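Local coordinates for protein lactaldehyde dehydrogenase (PDB 2IMP) that catalyses the irreversible, NAD(+)-dependent oxidation of L-lactaldehyde to L-lactate and also oxidises glycolaldehyde to glycolate, as a homotetrameric aldehyde dehydrogenase, at residues Leu430-Glu434 / Phe448-Arg453; Tyr114-Trp118 / Asp461-Leu466; Leu334-Glu338 / Gly362-Pro366; Val278-Gln283 / Ala324-Ile329. All coordinates share one frame; numbering follows the deposited sequence.

Contact 1. Residues Leu430-Glu434 / Phe448-Arg453. With LAC (lactic acid), chain E.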
# COMPACT_ATOMS: atom_id res chain seq x y z
N LEU A 430 23.64 -10.42 -4.47
CA LEU A 430 23.22 -11.58 -3.68
C LEU A 430 21.75 -12.03 -3.93
O LEU A 430 20.81 -11.26 -3.73
CB LEU A 430 23.44 -11.29 -2.19
CG LEU A 430 24.92 -11.32 -1.77
CD1 LEU A 430 25.09 -10.82 -0.35
CD2 LEU A 430 25.44 -12.73 -1.90
N LYS A 431 21.58 -13.27 -4.35
CA LYS A 431 20.24 -13.80 -4.62
C LYS A 431 19.63 -14.58 -3.42
O LYS A 431 19.51 -15.81 -3.45
CB LYS A 431 20.30 -14.67 -5.87
CG LYS A 431 20.75 -13.90 -7.10
CD LYS A 431 21.02 -14.79 -8.30
CE LYS A 431 21.60 -13.98 -9.46
NZ LYS A 431 22.01 -14.81 -10.63
N PHE A 432 19.27 -13.84 -2.38
CA PHE A 432 18.70 -14.40 -1.17
C PHE A 432 17.49 -13.61 -0.63
O PHE A 432 17.35 -12.42 -0.89
CB PHE A 432 19.78 -14.48 -0.08
CG PHE A 432 20.89 -15.44 -0.39
CD1 PHE A 432 21.83 -15.14 -1.37
CD2 PHE A 432 20.96 -16.68 0.25
CE1 PHE A 432 22.83 -16.05 -1.70
CE2 PHE A 432 21.96 -17.60 -0.08
CZ PHE A 432 22.89 -17.29 -1.06
N GLY A 433 16.63 -14.28 0.13
CA GLY A 433 15.46 -13.62 0.68
C GLY A 433 15.85 -12.64 1.77
O GLY A 433 15.07 -11.75 2.14
N GLU A 434 17.07 -12.80 2.29
CA GLU A 434 17.58 -11.93 3.33
C GLU A 434 19.10 -11.67 3.25
O GLU A 434 19.88 -12.58 2.94
CB GLU A 434 17.28 -12.51 4.72
CG GLU A 434 15.82 -12.78 5.01
CD GLU A 434 15.63 -13.45 6.37
OE1 GLU A 434 16.51 -14.23 6.78
OE2 GLU A 434 14.59 -13.19 7.01
N PHE A 448 10.24 -10.08 6.57
CA PHE A 448 9.62 -11.14 5.77
C PHE A 448 10.61 -12.27 5.50
O PHE A 448 11.49 -12.17 4.64
CB PHE A 448 9.06 -10.58 4.45
CG PHE A 448 8.18 -11.56 3.69
CD1 PHE A 448 7.26 -12.37 4.36
CD2 PHE A 448 8.24 -11.64 2.30
CE1 PHE A 448 6.41 -13.25 3.66
CE2 PHE A 448 7.40 -12.51 1.59
CZ PHE A 448 6.48 -13.32 2.27
N HIS A 449 10.50 -13.32 6.31
CA HIS A 449 11.34 -14.50 6.19
C HIS A 449 10.82 -15.41 5.06
O HIS A 449 9.91 -16.22 5.25
CB HIS A 449 11.32 -15.27 7.51
CG HIS A 449 12.44 -16.26 7.66
ND1 HIS A 449 13.77 -15.87 7.67
CD2 HIS A 449 12.43 -17.59 7.87
CE1 HIS A 449 14.52 -16.94 7.89
NE2 HIS A 449 13.74 -17.99 8.02
N ALA A 450 11.40 -15.23 3.87
CA ALA A 450 11.02 -15.99 2.69
C ALA A 450 12.25 -16.41 1.87
O ALA A 450 13.03 -15.58 1.44
CB ALA A 450 10.06 -15.17 1.84
N GLY A 451 12.39 -17.71 1.65
CA GLY A 451 13.55 -18.19 0.92
C GLY A 451 13.40 -18.34 -0.58
O GLY A 451 12.34 -18.67 -1.09
N TRP A 452 14.50 -18.05 -1.27
CA TRP A 452 14.56 -18.19 -2.71
C TRP A 452 14.90 -19.65 -3.09
O TRP A 452 15.31 -20.44 -2.23
CB TRP A 452 15.64 -17.28 -3.28
CG TRP A 452 15.32 -15.82 -3.25
CD1 TRP A 452 14.54 -15.16 -2.35
CD2 TRP A 452 15.81 -14.83 -4.16
NE1 TRP A 452 14.51 -13.81 -2.64
CE2 TRP A 452 15.28 -13.58 -3.74
CE3 TRP A 452 16.65 -14.87 -5.28
CZ2 TRP A 452 15.57 -12.39 -4.41
CZ3 TRP A 452 16.93 -13.68 -5.95
CH2 TRP A 452 16.39 -12.45 -5.51
N ARG A 453 14.74 -20.00 -4.37
CA ARG A 453 15.04 -21.34 -4.82
C ARG A 453 14.44 -22.45 -3.93
O ARG A 453 13.25 -22.40 -3.61
CB ARG A 453 16.57 -21.50 -4.96
CG ARG A 453 17.18 -20.50 -5.96
CD ARG A 453 18.69 -20.71 -6.17
NE ARG A 453 19.50 -20.24 -5.03
CZ ARG A 453 19.70 -18.97 -4.72
NH1 ARG A 453 19.15 -18.01 -5.46
NH2 ARG A 453 20.45 -18.64 -3.68
C LAC E . 14.07 -19.58 11.39
CA LAC E . 14.05 -21.05 11.69
CB LAC E . 13.56 -21.27 13.13
O LAC E . 13.36 -19.13 10.49
OHN LAC E . 13.12 -21.72 10.82
OXT LAC E . 14.91 -18.79 12.06
O HOH W 1 12.24 -12.08 2.02
O HOH W 2 13.05 -11.18 7.42
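G433 and G451 bring the two loops nearest, with 5.0 Å between their CA atoms, and the touching parts run in roughly opposed directions, 151° apart. Next to this crossing G433 CA sends a C-H toward A450 O at 3.2 Å; a side chain on G433 would run into that carbonyl oxygen. W452 lies flat under the peptides of 431-433: K431 C and F432 C both sit over one face of its indole, and K431 CB touches CZ3 at 3.5 Å. The NE1 of the indole reaches out of the subunit to T472 O of the second subunit. An alanine here is likely to leave the K431-G433 peptides without their flat support and T472 of the second subunit without its donor. At one end R453 grips K431 O with both NH1 and NH2, while NH2 also lies over the F432 ring and bonds to Y409 O. At the other end the contact enters the lactate pocket of the aldehyde dehydrogenase fold. H449 NE2 stands 2.7 Å from O of the bound lactic acid, and its ND1 gives a nearly straight bond (2.9 Å, 171°) to E434 OE2. The carboxylate oxygen lies in the imidazole plane but is itself approached from above the carboxylate plane. With CG anti to the H449 backbone N (chi1 -163°), the ring can span E434 and ligand. E434 OE1 is held by T412 OG1, and a water bonded to OE2 at 2.6 Å also reaches F448 N weakly. Another water lies within bonding distance of both G433 O and F448 O, though it may not serve both at once.

Contact 2. Residues Tyr114-Trp118 / Asp461-Leu466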
# COMPACT_ATOMS: atom_id res chain seq x y z
N TYR A 114 2.23 -9.09 18.53
CA TYR A 114 2.50 -8.33 17.31
C TYR A 114 1.50 -8.69 16.19
O TYR A 114 0.89 -7.80 15.58
CB TYR A 114 3.93 -8.58 16.83
CG TYR A 114 4.18 -8.14 15.40
CD1 TYR A 114 4.33 -6.79 15.07
CD2 TYR A 114 4.19 -9.07 14.37
CE1 TYR A 114 4.47 -6.39 13.73
CE2 TYR A 114 4.32 -8.69 13.04
CZ TYR A 114 4.46 -7.36 12.73
OH TYR A 114 4.56 -7.00 11.40
N MET A 115 1.32 -9.98 15.96
CA MET A 115 0.38 -10.44 14.94
C MET A 115 -1.08 -10.03 15.24
O MET A 115 -1.82 -9.63 14.34
CB MET A 115 0.46 -11.96 14.78
CG MET A 115 1.65 -12.42 13.94
SD MET A 115 1.52 -11.87 12.21
CE MET A 115 3.19 -12.08 11.65
N ALA A 116 -1.48 -10.11 16.51
CA ALA A 116 -2.83 -9.72 16.89
C ALA A 116 -3.14 -8.25 16.51
O ALA A 116 -4.29 -7.88 16.29
CB ALA A 116 -3.04 -9.92 18.40
N GLU A 117 -2.08 -7.44 16.44
CA GLU A 117 -2.20 -6.03 16.10
C GLU A 117 -2.63 -5.78 14.64
O GLU A 117 -2.98 -4.66 14.27
CB GLU A 117 -0.88 -5.31 16.38
CG GLU A 117 -0.39 -5.50 17.81
CD GLU A 117 0.96 -4.85 18.07
OE1 GLU A 117 1.77 -4.74 17.13
OE2 GLU A 117 1.21 -4.48 19.23
N TRP A 118 -2.59 -6.83 13.81
CA TRP A 118 -3.01 -6.70 12.42
C TRP A 118 -4.54 -6.67 12.24
O TRP A 118 -5.03 -6.30 11.18
CB TRP A 118 -2.44 -7.86 11.57
CG TRP A 118 -1.01 -7.65 11.15
CD1 TRP A 118 0.07 -8.43 11.48
CD2 TRP A 118 -0.49 -6.57 10.35
NE1 TRP A 118 1.22 -7.90 10.94
CE2 TRP A 118 0.91 -6.76 10.24
CE3 TRP A 118 -1.07 -5.46 9.72
CZ2 TRP A 118 1.73 -5.89 9.52
CZ3 TRP A 118 -0.25 -4.59 9.00
CH2 TRP A 118 1.14 -4.81 8.91
N ASP A 461 6.16 -14.00 8.75
CA ASP A 461 6.41 -12.75 9.46
C ASP A 461 5.92 -11.47 8.75
O ASP A 461 5.72 -11.45 7.53
CB ASP A 461 7.90 -12.58 9.79
CG ASP A 461 8.53 -13.84 10.40
OD1 ASP A 461 7.80 -14.69 10.95
OD2 ASP A 461 9.77 -13.95 10.35
N GLY A 462 5.74 -10.42 9.54
CA GLY A 462 5.31 -9.13 9.02
C GLY A 462 4.03 -9.14 8.23
O GLY A 462 3.26 -10.10 8.28
N LYS A 463 3.80 -8.06 7.50
CA LYS A 463 2.60 -7.92 6.69
C LYS A 463 2.44 -9.02 5.62
O LYS A 463 1.37 -9.58 5.42
CB LYS A 463 2.61 -6.54 6.01
CG LYS A 463 1.37 -6.22 5.20
CD LYS A 463 1.53 -4.88 4.50
CE LYS A 463 2.70 -4.92 3.50
NZ LYS A 463 2.96 -3.58 2.91
N HIS A 464 3.54 -9.33 4.94
CA HIS A 464 3.51 -10.34 3.90
C HIS A 464 3.27 -11.75 4.45
O HIS A 464 2.63 -12.57 3.80
CB HIS A 464 4.81 -10.28 3.09
CG HIS A 464 5.04 -8.94 2.47
ND1 HIS A 464 4.21 -8.40 1.51
CD2 HIS A 464 5.98 -7.99 2.72
CE1 HIS A 464 4.61 -7.19 1.20
NE2 HIS A 464 5.68 -6.91 1.92
N GLY A 465 3.77 -12.01 5.65
CA GLY A 465 3.54 -13.31 6.27
C GLY A 465 2.07 -13.40 6.61
O GLY A 465 1.45 -14.45 6.46
N LEU A 466 1.50 -12.30 7.09
CA LEU A 466 0.08 -12.29 7.42
C LEU A 466 -0.80 -12.53 6.19
O LEU A 466 -1.80 -13.25 6.25
CB LEU A 466 -0.34 -10.95 8.04
CG LEU A 466 -1.83 -10.93 8.41
CD1 LEU A 466 -1.98 -11.45 9.84
CD2 LEU A 466 -2.40 -9.52 8.30
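W118 and L466 form the close-packed side of this helix-end contact: L466 CD2 lies 3.7 Å from W118 CB, and L466 CB stands over one face of the indole, toward its rim. The far end of the same indole meets the near turn of helix 462-467, with CZ2 3.6 Å from K463 CA and CH2 against K463 CB. M115 fills in beside them. Its chain bends at chi2 (-66°), which brings the methyl CE to 3.7 Å from G462 N, while SD touches L466 CD1 more loosely at 4.2 Å. The contact thus joins the end of helix 98-116 to the short helix 462-467, near whose start G465 N bonds to D461 O; helix 155-168 packs on M115 and W118 as well. Y114 approaches with its hydroxyl, OH lying 3.3 Å from G462 CA. K463 marks the looser, partly exposed side: only the base of its chain lies on the indole, and a bend at chi3 (62°) carries NZ away to E125 of the second subunit and E123 of the third. D461 turns its carboxylate from the interface to Y111 and to R161, a lactate-binding residue.

Contact 3. Residues Leu334-Glu338 / Gly362-Pro366. With NAI (1,4-dihydronicotinamide adenine dinucleotide), chain D.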
# COMPACT_ATOMS: atom_id res chain seq x y z
N LEU A 334 23.72 -36.60 14.43
CA LEU A 334 25.12 -36.73 14.80
C LEU A 334 25.92 -37.52 13.74
O LEU A 334 26.98 -37.09 13.30
CB LEU A 334 25.25 -37.43 16.16
CG LEU A 334 26.67 -37.65 16.69
CD1 LEU A 334 27.39 -36.32 16.80
CD2 LEU A 334 26.60 -38.32 18.05
N GLU A 335 25.37 -38.66 13.33
CA GLU A 335 26.01 -39.48 12.31
C GLU A 335 26.26 -38.73 11.00
O GLU A 335 27.35 -38.79 10.44
CB GLU A 335 25.18 -40.73 12.03
CG GLU A 335 25.25 -41.78 13.12
CD GLU A 335 24.43 -43.01 12.78
OE1 GLU A 335 24.59 -43.53 11.65
OE2 GLU A 335 23.63 -43.46 13.63
N ARG A 336 25.24 -38.02 10.52
CA ARG A 336 25.40 -37.27 9.29
C ARG A 336 26.50 -36.19 9.38
O ARG A 336 27.19 -35.92 8.40
CB ARG A 336 24.07 -36.64 8.87
CG ARG A 336 23.05 -37.65 8.36
CD ARG A 336 21.92 -36.98 7.58
NE ARG A 336 21.09 -36.13 8.42
CZ ARG A 336 20.23 -36.57 9.33
NH1 ARG A 336 20.07 -37.87 9.52
NH2 ARG A 336 19.54 -35.70 10.07
N VAL A 337 26.64 -35.59 10.55
CA VAL A 337 27.69 -34.59 10.73
C VAL A 337 29.08 -35.22 10.60
O VAL A 337 29.94 -34.71 9.89
CB VAL A 337 27.59 -33.91 12.11
CG1 VAL A 337 28.64 -32.81 12.23
CG2 VAL A 337 26.20 -33.34 12.31
N GLU A 338 29.28 -36.34 11.29
CA GLU A 338 30.54 -37.07 11.22
C GLU A 338 30.94 -37.39 9.77
O GLU A 338 32.03 -37.05 9.31
CB GLU A 338 30.44 -38.40 11.98
CG GLU A 338 29.96 -38.31 13.40
CD GLU A 338 29.89 -39.68 14.06
OE1 GLU A 338 30.95 -40.35 14.15
OE2 GLU A 338 28.79 -40.10 14.48
N GLY A 362 24.07 -39.14 25.01
CA GLY A 362 23.64 -37.97 24.27
C GLY A 362 24.31 -37.90 22.91
O GLY A 362 25.06 -38.80 22.54
N TYR A 363 24.05 -36.82 22.17
CA TYR A 363 24.63 -36.66 20.84
C TYR A 363 25.46 -35.38 20.69
O TYR A 363 24.99 -34.39 20.11
CB TYR A 363 23.53 -36.69 19.78
CG TYR A 363 22.45 -37.69 20.10
CD1 TYR A 363 21.27 -37.30 20.74
CD2 TYR A 363 22.63 -39.05 19.83
CE1 TYR A 363 20.31 -38.24 21.11
CE2 TYR A 363 21.68 -39.99 20.20
CZ TYR A 363 20.53 -39.58 20.84
OH TYR A 363 19.59 -40.51 21.23
N TYR A 364 26.69 -35.41 21.19
CA TYR A 364 27.54 -34.24 21.11
C TYR A 364 28.61 -34.24 20.01
O TYR A 364 29.25 -35.26 19.74
CB TYR A 364 28.24 -34.01 22.45
CG TYR A 364 27.30 -33.83 23.61
CD1 TYR A 364 26.78 -34.93 24.29
CD2 TYR A 364 26.90 -32.56 24.01
CE1 TYR A 364 25.89 -34.77 25.35
CE2 TYR A 364 26.01 -32.39 25.07
CZ TYR A 364 25.51 -33.49 25.73
OH TYR A 364 24.64 -33.31 26.77
N TYR A 365 28.76 -33.09 19.37
CA TYR A 365 29.77 -32.89 18.35
C TYR A 365 30.53 -31.58 18.61
O TYR A 365 29.91 -30.52 18.71
CB TYR A 365 29.16 -32.87 16.95
CG TYR A 365 30.21 -33.10 15.88
CD1 TYR A 365 30.67 -34.39 15.60
CD2 TYR A 365 30.79 -32.03 15.19
CE1 TYR A 365 31.69 -34.60 14.67
CE2 TYR A 365 31.81 -32.24 14.27
CZ TYR A 365 32.26 -33.53 14.02
OH TYR A 365 33.29 -33.74 13.14
N PRO A 366 31.85 -31.64 18.73
CA PRO A 366 32.67 -30.45 18.99
C PRO A 366 32.67 -29.36 17.91
O PRO A 366 32.59 -29.65 16.71
CB PRO A 366 34.06 -31.04 19.21
CG PRO A 366 34.07 -32.17 18.23
CD PRO A 366 32.71 -32.81 18.45
PA NAI D . 11.86 -32.67 8.85
O1A NAI D . 11.35 -32.30 7.52
O2A NAI D . 12.51 -34.06 8.88
O5B NAI D . 10.67 -32.59 9.91
C5B NAI D . 9.87 -31.44 10.12
C4B NAI D . 8.37 -31.79 10.19
O4B NAI D . 7.91 -32.36 8.97
C3B NAI D . 8.01 -32.81 11.28
O3B NAI D . 6.83 -32.41 11.96
C2B NAI D . 7.88 -34.10 10.50
O2B NAI D . 7.12 -35.11 11.12
C1B NAI D . 7.29 -33.63 9.19
N9A NAI D . 7.54 -34.55 8.05
C8A NAI D . 8.67 -35.30 7.71
N7A NAI D . 8.41 -35.99 6.57
C5A NAI D . 7.15 -35.71 6.17
C6A NAI D . 6.37 -36.13 5.07
N6A NAI D . 6.85 -36.99 4.18
N1A NAI D . 5.06 -35.64 4.93
C2A NAI D . 4.54 -34.73 5.86
N3A NAI D . 5.32 -34.31 6.95
C4A NAI D . 6.60 -34.79 7.09
O3 NAI D . 12.91 -31.51 9.23
PN NAI D . 13.62 -31.26 10.66
O1N NAI D . 12.62 -31.21 11.74
O2N NAI D . 14.50 -30.05 10.49
O5D NAI D . 14.56 -32.56 10.76
C5D NAI D . 14.32 -33.69 11.57
C4D NAI D . 15.44 -34.68 11.29
O4D NAI D . 15.10 -35.93 11.88
C3D NAI D . 15.94 -35.06 9.88
O3D NAI D . 17.20 -34.46 9.64
C2D NAI D . 16.01 -36.56 9.86
O2D NAI D . 17.15 -37.05 9.20
C1D NAI D . 15.93 -36.92 11.32
N1N NAI D . 15.41 -38.31 11.51
C2N NAI D . 14.03 -38.48 11.55
C3N NAI D . 13.48 -39.78 11.73
C7N NAI D . 11.99 -39.99 11.78
O7N NAI D . 11.50 -41.28 11.96
N7N NAI D . 11.10 -39.00 11.67
C4N NAI D . 14.38 -40.89 11.86
C5N NAI D . 15.80 -40.70 11.81
C6N NAI D . 16.30 -39.39 11.64
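The NAD(+) site borders this contact, for helix 331-346 faces the cofactor with R336 and packs against the loop 362-366 with L334 and V337. R336 NH2 lies 2.7 Å from O3D and 2.9 Å from O2D of the nicotinamide-side ribose, and O2D sits over one face of the guanidinium. A bend at chi3 (-66°) directs the group to these two hydroxyls. A leucine in its place would probably leave O2D and O3D without this guanidinium and the ribose less firmly placed. Toward the loop, L334 inserts between two tyrosines: CD2 lies 3.8 Å from Y363 CA and comes at the edge of the Y363 ring, near its plane, while CD1 touches Y364 O at 3.6 Å and Y365 CB at 3.9 Å. V337 sets CG1 over the centre of the Y365 ring, 3.8 Å from its centroid and 13° off the normal, a CH-pi contact. P366 CD covers the opposite face toward its rim, so the phenol is clamped between a methyl and the following proline. The chi1 of -162° at Y365 swings the ring up to V337. E338 CG adds a looser touch at Y365 CE1. Y363 also packs on A331, and Y365 on V341, of the same helix. This is apolar packing of a helix on a loop that leads into strand 368-371, with the helix's other side lining the cofactor pocket of an aldehyde dehydrogenase.

Contact 4. Residues Val278-Gln283 / Ala324-Ile329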
# COMPACT_ATOMS: atom_id res chain seq x y z
N VAL A 278 26.12 -20.04 17.45
CA VAL A 278 26.01 -20.51 18.82
C VAL A 278 24.58 -20.40 19.39
O VAL A 278 24.24 -21.05 20.37
CB VAL A 278 26.96 -19.71 19.75
CG1 VAL A 278 26.45 -18.30 19.94
CG2 VAL A 278 27.09 -20.42 21.08
N ILE A 279 23.75 -19.57 18.75
CA ILE A 279 22.38 -19.39 19.20
C ILE A 279 21.46 -20.60 18.90
O ILE A 279 20.45 -20.46 18.20
CB ILE A 279 21.74 -18.11 18.60
CG1 ILE A 279 21.76 -18.17 17.07
CG2 ILE A 279 22.49 -16.88 19.10
CD1 ILE A 279 21.09 -16.98 16.40
N ASN A 280 21.84 -21.75 19.46
CA ASN A 280 21.14 -23.03 19.33
C ASN A 280 22.10 -24.19 18.97
O ASN A 280 21.87 -24.91 18.00
CB ASN A 280 20.01 -22.96 18.29
CG ASN A 280 18.99 -24.06 18.47
OD1 ASN A 280 17.79 -23.78 18.64
ND2 ASN A 280 19.42 -25.31 18.42
N SER A 281 23.17 -24.33 19.75
CA SER A 281 24.15 -25.38 19.51
C SER A 281 24.53 -25.55 18.01
O SER A 281 24.78 -26.66 17.55
CB SER A 281 23.64 -26.71 20.06
OG SER A 281 24.54 -27.77 19.78
N GLY A 282 24.56 -24.44 17.29
CA GLY A 282 24.87 -24.49 15.88
C GLY A 282 23.87 -25.39 15.18
O GLY A 282 24.24 -26.36 14.53
N GLN A 283 22.59 -25.06 15.33
CA GLN A 283 21.51 -25.83 14.73
C GLN A 283 20.44 -24.98 14.01
O GLN A 283 19.45 -25.51 13.50
CB GLN A 283 20.83 -26.68 15.81
CG GLN A 283 21.78 -27.62 16.54
CD GLN A 283 21.11 -28.33 17.70
OE1 GLN A 283 20.67 -27.70 18.66
NE2 GLN A 283 21.04 -29.65 17.62
N ALA A 324 27.85 -22.66 25.75
CA ALA A 324 27.33 -22.05 24.54
C ALA A 324 26.69 -23.05 23.56
O ALA A 324 26.07 -22.66 22.57
CB ALA A 324 28.44 -21.28 23.84
N MET A 325 26.83 -24.34 23.86
CA MET A 325 26.30 -25.37 22.99
C MET A 325 25.74 -26.62 23.68
O MET A 325 26.31 -27.12 24.65
CB MET A 325 27.39 -25.78 22.00
CG MET A 325 27.00 -26.91 21.07
SD MET A 325 28.32 -27.18 19.89
CE MET A 325 28.23 -25.61 18.99
N GLY A 326 24.61 -27.10 23.17
CA GLY A 326 23.99 -28.29 23.72
C GLY A 326 24.22 -29.46 22.77
O GLY A 326 25.04 -29.36 21.86
N PRO A 327 23.51 -30.57 22.95
CA PRO A 327 23.69 -31.72 22.06
C PRO A 327 22.85 -31.59 20.77
O PRO A 327 21.94 -30.76 20.69
CB PRO A 327 23.21 -32.87 22.91
CG PRO A 327 22.03 -32.25 23.61
CD PRO A 327 22.58 -30.90 24.04
N LEU A 328 23.18 -32.40 19.76
CA LEU A 328 22.40 -32.41 18.54
C LEU A 328 21.04 -33.09 18.81
O LEU A 328 20.92 -33.86 19.76
CB LEU A 328 23.15 -33.15 17.44
CG LEU A 328 24.48 -32.54 17.00
CD1 LEU A 328 25.01 -33.29 15.79
CD2 LEU A 328 24.29 -31.07 16.65
N ILE A 329 20.03 -32.81 17.98
CA ILE A 329 18.70 -33.37 18.20
C ILE A 329 18.60 -34.90 18.37
O ILE A 329 17.97 -35.39 19.31
CB ILE A 329 17.71 -32.91 17.08
CG1 ILE A 329 16.27 -33.22 17.49
CG2 ILE A 329 18.04 -33.61 15.77
CD1 ILE A 329 15.84 -32.54 18.78
O HOH W 3 19.37 -30.38 19.53
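S281 and M325 bring two irregular loops within 4.1 Å of each other, CA to CA, in the aldehyde dehydrogenase fold: 278-283 leads toward strand 290-294, whereas the loop 324-329 runs toward helix 331-346. The turn at N280-G282 has positive phi at each residue, a conformation that at G282 suits glycine, and N280 and S281 are poorly ordered, so the fine detail around them is less sure. Within that limit, S281 points OG away from its own backbone N (chi1 177°), which carries the hydroxyl across to G326 O. There it donates a hydrogen bond of 2.7 Å, reaching the oxygen from well above the carbonyl plane, 55° out of it. M325 runs alongside the serine. Its chain is extended through chi2 and then folds at chi3 (-66°), bringing CE to 3.8 Å from S281 C. Q283 takes the other end of the contact. Its chain is extended to CD, and the amide is turned so that NE2 comes 3.2 Å from L328 CA. The leucine carries its branch back toward the amide, and it also packs on L334 and V337 of helix 331-346. W152 packs on Q283 as well. The loops lie near both ligands: the I329 side chain is about 5 Å from the cofactor, and that of Q283 about 9 Å from the lactic acid. A water bridges the glutamine to the other loop, accepting from Q283 NE2 at 2.6 Å and donating to P327 O at 2.8 Å.

How the contacts relate
Contacts 1 and 2 touch, their centres 18 Å apart: F448 CE1 packs on H464 CB at 3.4 Å, and H449 CB lies 3.5 Å from D461 OD2. Both reach the second subunit, and contact 1 is nested along the chain inside the loop closed by contact 2. Together they approach the bound lactic acid, contact 1 directly and contact 2 through D461, about 6 Å away. Contacts 3 and 4, centres 11 Å apart, form the second pair, joined by a probable hydrogen bond of 2.7 Å between L328 N and Y363 O, and lie on the cofactor side, contact 3 through R336 and contact 4 through I329. Contacts 2 and 3 lie on opposite sides of the chain's centre, 37 Å apart between centres.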